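Local coordinates for fucolectin-related protein (Streptococcus pneumoniae, PDB 2WMF), which is a family 98 glycoside hydrolase that probably cleaves host blood group carbohydrate antigens through its catalytic module, at residues A[89-93]-A[121-127]; A[146-152]-A[177-183]. All blocks are in the same frame, centred on the assembly; numbering follows the deposited sequence.

After strand 39-45, the chain runs through strand 74-79 into the loop that holds 89-93. Helix 95-111 and strand 115-121 follow. The chain then comes back beside that loop at 121-127, where contact 1 closes. Helix 130-139 leads to strand 143-149, which opens contact 2. Helix 159-172 and strand 176-180 complete a second loop, closed at 177-183. The two loops come in series and neither encloses the other. Both belong to the parallel eight-stranded barrel. Contact 1 joins two loops that follow barrel strands, and contact 2 joins two neighbouring strands and the loops that follow them. They touch where S121 OG meets I149 O and A122 N meets E150 O.

Contact 1. Residues A[89-93]-A[121-127]; sequences CIPRD and SAGERNT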
ATOM      1  N   CYS A  89      -9.073   2.883  20.760  1.00 15.26           N
ATOM      2  CA  CYS A  89      -8.590   1.946  19.740  1.00 15.31           C
ATOM      3  C   CYS A  89      -8.166   0.585  20.224  1.00 14.34           C
ATOM      4  O   CYS A  89      -7.800  -0.260  19.383  1.00 14.47           O
ATOM      5  CB  CYS A  89      -7.485   2.535  18.845  1.00 15.38           C
ATOM      6  SG  CYS A  89      -7.987   3.976  17.862  1.00 18.71           S
ATOM      7  N   ILE A  90      -8.211   0.337  21.535  1.00 13.68           N
ATOM      8  CA  ILE A  90      -7.829  -0.968  22.099  1.00 13.63           C
ATOM      9  C   ILE A  90      -9.105  -1.715  22.498  1.00 12.69           C
ATOM     10  O   ILE A  90      -9.731  -1.360  23.491  1.00 12.81           O
ATOM     11  CB  ILE A  90      -6.822  -0.846  23.285  1.00 14.24           C
ATOM     12  CG1 ILE A  90      -5.614  -0.003  22.844  1.00 14.81           C
ATOM     13  CG2 ILE A  90      -6.376  -2.231  23.768  1.00 14.31           C
ATOM     14  CD1 ILE A  90      -4.415   0.018  23.819  1.00 14.64           C
ATOM     15  N   PRO A  91      -9.513  -2.710  21.676  1.00 11.95           N
ATOM     16  CA  PRO A  91     -10.877  -3.268  21.719  1.00 11.72           C
ATOM     17  C   PRO A  91     -11.135  -4.334  22.791  1.00 12.03           C
ATOM     18  O   PRO A  91     -11.472  -5.510  22.506  1.00 12.09           O
ATOM     19  CB  PRO A  91     -11.047  -3.817  20.287  1.00 11.66           C
ATOM     20  CG  PRO A  91      -9.731  -4.336  19.945  1.00 11.03           C
ATOM     21  CD  PRO A  91      -8.767  -3.266  20.523  1.00 12.17           C
ATOM     22  N   ARG A  92     -10.991  -3.916  24.045  1.00 13.08           N
ATOM     23  CA  ARG A  92     -11.387  -4.742  25.162  1.00 13.40           C
ATOM     24  C   ARG A  92     -12.904  -4.976  25.115  1.00 13.15           C
ATOM     25  O   ARG A  92     -13.689  -4.052  24.952  1.00 12.74           O
ATOM     26  CB  ARG A  92     -11.020  -4.055  26.468  1.00 14.04           C
ATOM     27  CG  ARG A  92     -11.308  -4.877  27.729  1.00 15.01           C
ATOM     28  CD  ARG A  92     -10.918  -4.161  29.038  1.00 18.02           C
ATOM     29  NE  ARG A  92     -11.690  -2.936  29.242  1.00 21.71           N
ATOM     30  CZ  ARG A  92     -12.793  -2.831  29.993  1.00 24.37           C
ATOM     31  NH1 ARG A  92     -13.277  -3.893  30.646  1.00 27.45           N
ATOM     32  NH2 ARG A  92     -13.417  -1.654  30.103  1.00 23.99           N
ATOM     33  N   ASP A  93     -13.288  -6.235  25.247  1.00 12.90           N
ATOM     34  CA  ASP A  93     -14.702  -6.632  25.254  1.00 14.07           C
ATOM     35  C   ASP A  93     -15.494  -5.913  26.370  1.00 13.89           C
ATOM     36  O   ASP A  93     -15.194  -6.043  27.557  1.00 14.95           O
ATOM     37  CB  ASP A  93     -14.787  -8.141  25.363  1.00 13.72           C
ATOM     38  CG  ASP A  93     -16.197  -8.673  25.177  1.00 13.82           C
ATOM     39  OD1 ASP A  93     -17.093  -7.930  24.729  1.00 15.28           O
ATOM     40  OD2 ASP A  93     -16.368  -9.853  25.470  1.00 16.07           O
ATOM     41  N   SER A 121      -6.409  -5.223  18.464  1.00  8.19           N
ATOM     42  CA  SER A 121      -5.395  -4.195  18.289  1.00  9.43           C
ATOM     43  C   SER A 121      -4.590  -3.967  19.575  1.00  9.08           C
ATOM     44  O   SER A 121      -5.084  -4.207  20.680  1.00 10.44           O
ATOM     45  CB  SER A 121      -6.032  -2.874  17.877  1.00  8.84           C
ATOM     46  OG  SER A 121      -5.043  -1.941  17.462  1.00 10.66           O
ATOM     47  N   ALA A 122      -3.347  -3.556  19.377  1.00  9.33           N
ATOM     48  CA  ALA A 122      -2.479  -3.036  20.433  1.00 10.16           C
ATOM     49  C   ALA A 122      -2.438  -3.955  21.670  1.00 10.30           C
ATOM     50  O   ALA A 122      -2.550  -3.490  22.814  1.00  9.51           O
ATOM     51  CB  ALA A 122      -2.893  -1.598  20.792  1.00 12.04           C
ATOM     52  N   GLY A 123      -2.234  -5.263  21.439  1.00  9.44           N
ATOM     53  CA  GLY A 123      -1.978  -6.198  22.508  1.00 10.12           C
ATOM     54  C   GLY A 123      -3.159  -6.684  23.307  1.00 10.03           C
ATOM     55  O   GLY A 123      -2.989  -7.502  24.240  1.00 11.18           O
ATOM     56  N   GLU A 124      -4.374  -6.253  22.954  1.00  9.87           N
ATOM     57  CA  GLU A 124      -5.515  -6.611  23.801  1.00 10.27           C
ATOM     58  C   GLU A 124      -5.757  -8.119  23.828  1.00 10.67           C
ATOM     59  O   GLU A 124      -5.918  -8.748  22.796  1.00 10.70           O
ATOM     60  CB  GLU A 124      -6.766  -5.860  23.377  1.00 10.04           C
ATOM     61  CG  GLU A 124      -7.985  -6.161  24.245  1.00 10.75           C
ATOM     62  CD  GLU A 124      -7.766  -5.787  25.705  1.00  9.76           C
ATOM     63  OE1 GLU A 124      -7.322  -4.637  25.969  1.00 11.21           O
ATOM     64  OE2 GLU A 124      -8.022  -6.654  26.552  1.00 12.79           O
ATOM     65  N   ARG A 125      -5.820  -8.688  25.034  1.00 10.85           N
ATOM     66  CA  ARG A 125      -5.997 -10.118  25.250  1.00 11.86           C
ATOM     67  C   ARG A 125      -7.491 -10.470  25.419  1.00 11.96           C
ATOM     68  O   ARG A 125      -7.880 -11.596  25.120  1.00 12.33           O
ATOM     69  CB  ARG A 125      -5.248 -10.541  26.517  1.00 11.69           C
ATOM     70  CG  ARG A 125      -3.713 -10.387  26.440  1.00 13.34           C
ATOM     71  CD  ARG A 125      -3.093 -10.443  27.811  1.00 13.50           C
ATOM     72  NE  ARG A 125      -1.661 -10.197  27.842  1.00 12.64           N
ATOM     73  CZ  ARG A 125      -1.109  -8.990  27.729  1.00 12.48           C
ATOM     74  NH1 ARG A 125      -1.877  -7.910  27.579  1.00 11.95           N
ATOM     75  NH2 ARG A 125       0.214  -8.847  27.780  1.00 13.73           N
ATOM     76  N   ASN A 126      -8.283  -9.521  25.908  1.00 12.34           N
ATOM     77  CA  ASN A 126      -9.708  -9.809  26.235  1.00 12.96           C
ATOM     78  C   ASN A 126     -10.630  -9.172  25.205  1.00 12.47           C
ATOM     79  O   ASN A 126     -11.377  -8.213  25.479  1.00 12.48           O
ATOM     80  CB  ASN A 126     -10.009  -9.349  27.677  1.00 14.46           C
ATOM     81  CG  ASN A 126      -9.215 -10.138  28.705  1.00 21.12           C
ATOM     82  OD1 ASN A 126      -8.546  -9.562  29.563  1.00 28.97           O
ATOM     83  ND2 ASN A 126      -9.254 -11.467  28.601  1.00 25.74           N
ATOM     84  N   THR A 127     -10.554  -9.734  23.988  1.00 11.45           N
ATOM     85  CA  THR A 127     -11.319  -9.277  22.826  1.00 12.34           C
ATOM     86  C   THR A 127     -12.607 -10.088  22.741  1.00 12.63           C
ATOM     87  O   THR A 127     -12.785 -11.045  23.522  1.00 13.56           O
ATOM     88  CB  THR A 127     -10.472  -9.419  21.557  1.00 11.96           C
ATOM     89  OG1 THR A 127      -9.862 -10.728  21.509  1.00 10.90           O
ATOM     90  CG2 THR A 127      -9.375  -8.306  21.559  1.00 12.70           C
TER
HETATM   91  O   HOH W   1     -14.480 -11.759  26.436  1.00 37.39           O
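E124 packs against I90 and R92 in a contact between two loops that follow neighbouring strands of a beta/alpha barrel. Segment 89-93 comes after strand 74-79. Segment 121-127 leads on from strand 115-121. S121 to E124 form a type I' beta turn, closed by a bond from E124 N to S121 O. P91 is the centre of an inverse gamma turn.

The side chain of E124 can be followed outward. Its CB lies 3.7 Å from I90 CG2. CG is placed anti to the backbone N (chi1 -178°), which brings it against the P91-R92 peptide. E124 CG packs 3.8 Å from R92 N. The chain then bends at chi2, and CD comes up against R92 CB. E124 OE1 turns to the methyl I90 CG2, at 3.4 Å. OE2 faces back along its own segment and accepts a hydrogen bond from N126 N, on its anti side and 16° out of the carboxylate plane. The carboxylate thus holds the N126 backbone within its own segment, while CB, CG, CD and OE1 pack on I90 and R92. The guanidinium of R92 leads away from this contact, and its NE bonds to K85 O.

At the barrel end of the contact, I90 CD1 rests on A122 CB at 3.8 Å. P91 CD packs against S121 near its backbone N. C89 O is buried close to S121 CB and has no polar partner. S121 OG instead reaches I149 O on the next strand. At the far end, D93 OD1 makes a salt bridge with R98 on helix 95-111. A water donates to D93 OD2 and, weakly, to T127 O. The direct hydrogen bond between the loops runs from D93 N to N126 O, 2.8 Å long and almost straight at 178°.

Contact 2. Residues A[146-152]-A[177-183]; sequences VLNIENY and FIWHDHE
N148 and W179 sit side by side on adjacent parallel strands, 143-149 and 176-180, of the beta/alpha barrel. Helix 159-172 connects the two strands in a beta-alpha-beta unit. Backbone bonds run from I178 N to V146 O, N148 N to I178 O, H180 N to N148 O and E150 N to H180 O.

The side chains fall on two faces. On one are V146, F177, N148 and W179. N148 CG is anti to the backbone N (chi1 179°), and so is W179 CG (chi1 -167°). The amide is thereby laid over one face of the indole, with the planes 20° apart. N148 ND2 stands 3.3 Å above the ring plane, offset toward the rim. F177 CZ also packs against N148 CB, and F177 CD1 meets V146 CG2 at 3.5 Å. S163 and Y166 of helix 159-172 touch F177. On the other face L147, I178, I149 and H180 line up. L147 CD2 touches both I178 CG2 and the edge of the H180 ring, 3.6 Å from H180 CD2. H180 ND1 bonds to T211 O on the next strand.

Beyond the strands, D181 receives N151. N151 N gives a bond of 2.8 Å to the syn lone pair of D181 OD1. N151 ND2 donates to D181 OD2, also at 2.8 Å, with that oxygen in the amide plane. W179 NE1 takes the anti lone pair of the same oxygen. N151 ND2 also donates to N148 OD1, and N151 OD1 accepts from G123 N.

The N151 amide is thus held through bonds at ND2 and at OD1, and the bond at NE1 helps to hold the W179 indole. Three N-H donors grip the D181 carboxylate, two at OD2 and one at OD1.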
ATOM      1  N   VAL A 146     -12.870  -9.681   9.585  1.00  9.14           N
ATOM      2  CA  VAL A 146     -12.387  -8.915  10.732  1.00  9.13           C
ATOM      3  C   VAL A 146     -10.901  -8.575  10.544  1.00  9.07           C
ATOM      4  O   VAL A 146     -10.212  -9.224   9.768  1.00  8.46           O
ATOM      5  CB  VAL A 146     -12.591  -9.647  12.072  1.00  9.07           C
ATOM      6  CG1 VAL A 146     -14.084  -9.894  12.279  1.00 10.17           C
ATOM      7  CG2 VAL A 146     -11.785 -10.960  12.168  1.00 10.48           C
ATOM      8  N   LEU A 147     -10.439  -7.599  11.316  1.00  8.44           N
ATOM      9  CA  LEU A 147      -9.063  -7.115  11.274  1.00  8.65           C
ATOM     10  C   LEU A 147      -8.401  -7.153  12.652  1.00  8.63           C
ATOM     11  O   LEU A 147      -9.047  -6.879  13.683  1.00  9.51           O
ATOM     12  CB  LEU A 147      -9.014  -5.691  10.783  1.00  9.81           C
ATOM     13  CG  LEU A 147      -9.439  -5.462   9.330  1.00  9.36           C
ATOM     14  CD1 LEU A 147     -10.682  -4.584   9.234  1.00 12.98           C
ATOM     15  CD2 LEU A 147      -8.232  -4.911   8.523  1.00 12.74           C
ATOM     16  N   ASN A 148      -7.110  -7.514  12.621  1.00  9.15           N
ATOM     17  CA  ASN A 148      -6.192  -7.340  13.721  1.00  9.06           C
ATOM     18  C   ASN A 148      -5.167  -6.327  13.209  1.00  8.04           C
ATOM     19  O   ASN A 148      -4.541  -6.544  12.161  1.00  9.31           O
ATOM     20  CB  ASN A 148      -5.510  -8.667  14.013  1.00  9.32           C
ATOM     21  CG  ASN A 148      -4.498  -8.606  15.148  1.00  9.91           C
ATOM     22  OD1 ASN A 148      -4.261  -7.549  15.731  1.00  9.10           O
ATOM     23  ND2 ASN A 148      -3.910  -9.762  15.481  1.00 11.50           N
ATOM     24  N   ILE A 149      -4.988  -5.246  13.947  1.00  8.49           N
ATOM     25  CA  ILE A 149      -4.130  -4.144  13.508  1.00  8.69           C
ATOM     26  C   ILE A 149      -3.185  -3.710  14.610  1.00  9.52           C
ATOM     27  O   ILE A 149      -3.650  -3.367  15.679  1.00 10.16           O
ATOM     28  CB  ILE A 149      -4.997  -2.904  13.069  1.00  8.14           C
ATOM     29  CG1 ILE A 149      -5.971  -3.261  11.946  1.00  9.31           C
ATOM     30  CG2 ILE A 149      -4.090  -1.753  12.556  1.00 10.71           C
ATOM     31  CD1 ILE A 149      -6.846  -2.089  11.456  1.00 11.16           C
ATOM     32  N   GLU A 150      -1.873  -3.739  14.329  1.00  9.24           N
ATOM     33  CA  GLU A 150      -0.840  -3.008  15.102  1.00  8.87           C
ATOM     34  C   GLU A 150      -0.537  -3.583  16.488  1.00  8.82           C
ATOM     35  O   GLU A 150      -1.215  -3.274  17.450  1.00  8.40           O
ATOM     36  CB  GLU A 150      -1.174  -1.528  15.280  1.00  8.84           C
ATOM     37  CG  GLU A 150      -0.030  -0.734  15.886  1.00  9.30           C
ATOM     38  CD  GLU A 150      -0.439   0.731  16.104  1.00 11.03           C
ATOM     39  OE1 GLU A 150      -0.903   1.415  15.143  1.00 11.91           O
ATOM     40  OE2 GLU A 150      -0.350   1.180  17.273  1.00 14.21           O
ATOM     41  N   ASN A 151       0.574  -4.310  16.582  1.00  9.07           N
ATOM     42  CA  ASN A 151       1.020  -4.930  17.833  1.00  8.85           C
ATOM     43  C   ASN A 151       2.531  -4.936  18.027  1.00  8.92           C
ATOM     44  O   ASN A 151       3.009  -5.469  19.004  1.00  8.76           O
ATOM     45  CB  ASN A 151       0.524  -6.388  17.901  1.00  8.92           C
ATOM     46  CG  ASN A 151      -0.972  -6.510  17.793  1.00  8.24           C
ATOM     47  OD1 ASN A 151      -1.671  -6.406  18.788  1.00 10.13           O
ATOM     48  ND2 ASN A 151      -1.471  -6.728  16.562  1.00  7.30           N
ATOM     49  N   TYR A 152       3.268  -4.369  17.074  1.00  8.84           N
ATOM     50  CA  TYR A 152       4.754  -4.466  17.093  1.00  9.20           C
ATOM     51  C   TYR A 152       5.369  -3.829  18.364  1.00  9.93           C
ATOM     52  O   TYR A 152       6.470  -4.211  18.765  1.00 10.98           O
ATOM     53  CB  TYR A 152       5.377  -3.904  15.772  1.00 10.52           C
ATOM     54  CG  TYR A 152       4.740  -2.597  15.353  1.00  9.78           C
ATOM     55  CD1 TYR A 152       5.035  -1.381  16.005  1.00 11.97           C
ATOM     56  CD2 TYR A 152       3.797  -2.558  14.337  1.00 10.45           C
ATOM     57  CE1 TYR A 152       4.379  -0.199  15.627  1.00 12.70           C
ATOM     58  CE2 TYR A 152       3.166  -1.418  13.988  1.00 11.00           C
ATOM     59  CZ  TYR A 152       3.463  -0.222  14.621  1.00 13.10           C
ATOM     60  OH  TYR A 152       2.747   0.915  14.229  1.00 15.06           O
ATOM     61  N   PHE A 177      -9.859 -12.972   7.516  1.00  7.76           N
ATOM     62  CA  PHE A 177      -9.148 -12.421   8.657  1.00  7.82           C
ATOM     63  C   PHE A 177      -7.968 -11.660   8.077  1.00  7.35           C
ATOM     64  O   PHE A 177      -7.122 -12.233   7.370  1.00  7.43           O
ATOM     65  CB  PHE A 177      -8.658 -13.533   9.589  1.00  8.10           C
ATOM     66  CG  PHE A 177      -8.010 -13.033  10.889  1.00  9.00           C
ATOM     67  CD1 PHE A 177      -8.788 -12.764  11.989  1.00  8.70           C
ATOM     68  CD2 PHE A 177      -6.637 -12.760  10.947  1.00  8.27           C
ATOM     69  CE1 PHE A 177      -8.244 -12.292  13.177  1.00  7.88           C
ATOM     70  CE2 PHE A 177      -6.067 -12.306  12.114  1.00  9.19           C
ATOM     71  CZ  PHE A 177      -6.860 -12.048  13.225  1.00  8.88           C
ATOM     72  N   ILE A 178      -7.921 -10.366   8.384  1.00  7.45           N
ATOM     73  CA  ILE A 178      -6.894  -9.450   7.811  1.00  8.44           C
ATOM     74  C   ILE A 178      -6.029  -8.924   8.955  1.00  8.35           C
ATOM     75  O   ILE A 178      -6.531  -8.234   9.853  1.00  8.53           O
ATOM     76  CB  ILE A 178      -7.517  -8.293   7.011  1.00  8.43           C
ATOM     77  CG1 ILE A 178      -8.438  -8.853   5.914  1.00  9.13           C
ATOM     78  CG2 ILE A 178      -6.401  -7.365   6.402  1.00  8.03           C
ATOM     79  CD1 ILE A 178      -9.040  -7.801   5.015  1.00 10.90           C
ATOM     80  N   TRP A 179      -4.733  -9.248   8.889  1.00  9.15           N
ATOM     81  CA  TRP A 179      -3.776  -8.883   9.952  1.00  7.86           C
ATOM     82  C   TRP A 179      -2.742  -7.861   9.438  1.00  7.90           C
ATOM     83  O   TRP A 179      -1.909  -8.215   8.625  1.00  9.00           O
ATOM     84  CB  TRP A 179      -3.048 -10.139  10.489  1.00  8.88           C
ATOM     85  CG  TRP A 179      -2.282  -9.929  11.772  1.00  8.77           C
ATOM     86  CD1 TRP A 179      -1.832  -8.738  12.293  1.00  9.27           C
ATOM     87  CD2 TRP A 179      -1.861 -10.945  12.683  1.00  8.75           C
ATOM     88  NE1 TRP A 179      -1.155  -8.958  13.458  1.00  7.90           N
ATOM     89  CE2 TRP A 179      -1.144 -10.305  13.719  1.00  9.19           C
ATOM     90  CE3 TRP A 179      -2.007 -12.346  12.719  1.00  9.20           C
ATOM     91  CZ2 TRP A 179      -0.611 -11.018  14.800  1.00  8.59           C
ATOM     92  CZ3 TRP A 179      -1.480 -13.051  13.763  1.00  9.56           C
ATOM     93  CH2 TRP A 179      -0.776 -12.389  14.797  1.00  9.72           C
ATOM     94  N   HIS A 180      -2.829  -6.610   9.898  1.00  6.84           N
ATOM     95  CA  HIS A 180      -1.859  -5.562   9.544  1.00  7.51           C
ATOM     96  C   HIS A 180      -0.842  -5.440  10.671  1.00  8.00           C
ATOM     97  O   HIS A 180      -1.187  -5.175  11.843  1.00  9.33           O
ATOM     98  CB  HIS A 180      -2.546  -4.191   9.394  1.00  6.90           C
ATOM     99  CG  HIS A 180      -3.406  -4.039   8.175  1.00  8.11           C
ATOM    100  ND1 HIS A 180      -2.893  -3.862   6.905  1.00  9.81           N
ATOM    101  CD2 HIS A 180      -4.753  -3.951   8.054  1.00  8.49           C
ATOM    102  CE1 HIS A 180      -3.892  -3.701   6.048  1.00  9.40           C
ATOM    103  NE2 HIS A 180      -5.032  -3.738   6.715  1.00  8.99           N
ATOM    104  N   ASP A 181       0.439  -5.597  10.333  1.00  7.89           N
ATOM    105  CA  ASP A 181       1.512  -5.475  11.339  1.00  8.09           C
ATOM    106  C   ASP A 181       2.850  -5.350  10.628  1.00  7.74           C
ATOM    107  O   ASP A 181       2.903  -5.317   9.390  1.00  7.42           O
ATOM    108  CB  ASP A 181       1.462  -6.639  12.364  1.00  7.87           C
ATOM    109  CG  ASP A 181       1.196  -6.173  13.766  1.00  9.11           C
ATOM    110  OD1 ASP A 181       1.697  -5.077  14.115  1.00  9.36           O
ATOM    111  OD2 ASP A 181       0.448  -6.890  14.500  1.00  8.51           O
ATOM    112  N   HIS A 182       3.915  -5.203  11.397  1.00  8.41           N
ATOM    113  CA  HIS A 182       5.174  -4.731  10.839  1.00  8.00           C
ATOM    114  C   HIS A 182       6.364  -5.229  11.643  1.00  8.77           C
ATOM    115  O   HIS A 182       6.219  -5.568  12.828  1.00  7.56           O
ATOM    116  CB  HIS A 182       5.175  -3.201  10.791  1.00  7.85           C
ATOM    117  CG  HIS A 182       5.870  -2.658   9.601  1.00  7.86           C
ATOM    118  ND1 HIS A 182       7.082  -2.007   9.631  1.00 11.66           N
ATOM    119  CD2 HIS A 182       5.525  -2.752   8.298  1.00  5.14           C
ATOM    120  CE1 HIS A 182       7.424  -1.674   8.399  1.00  6.03           C
ATOM    121  NE2 HIS A 182       6.504  -2.132   7.572  1.00 10.56           N
ATOM    122  N   GLU A 183       7.519  -5.198  10.976  1.00  8.24           N
ATOM    123  CA  GLU A 183       8.856  -5.485  11.479  1.00  8.84           C
ATOM    124  C   GLU A 183       9.250  -6.919  11.297  1.00  8.60           C
ATOM    125  O   GLU A 183       8.431  -7.817  11.449  1.00  8.60           O
ATOM    126  CB  GLU A 183       9.040  -4.969  12.926  1.00  8.89           C
ATOM    127  CG  GLU A 183       8.774  -3.422  13.037  1.00 10.01           C
ATOM    128  CD  GLU A 183       9.071  -2.829  14.420  1.00 11.06           C
ATOM    129  OE1 GLU A 183       9.913  -3.386  15.151  1.00 14.18           O
ATOM    130  OE2 GLU A 183       8.505  -1.773  14.729  1.00 14.40           O
TER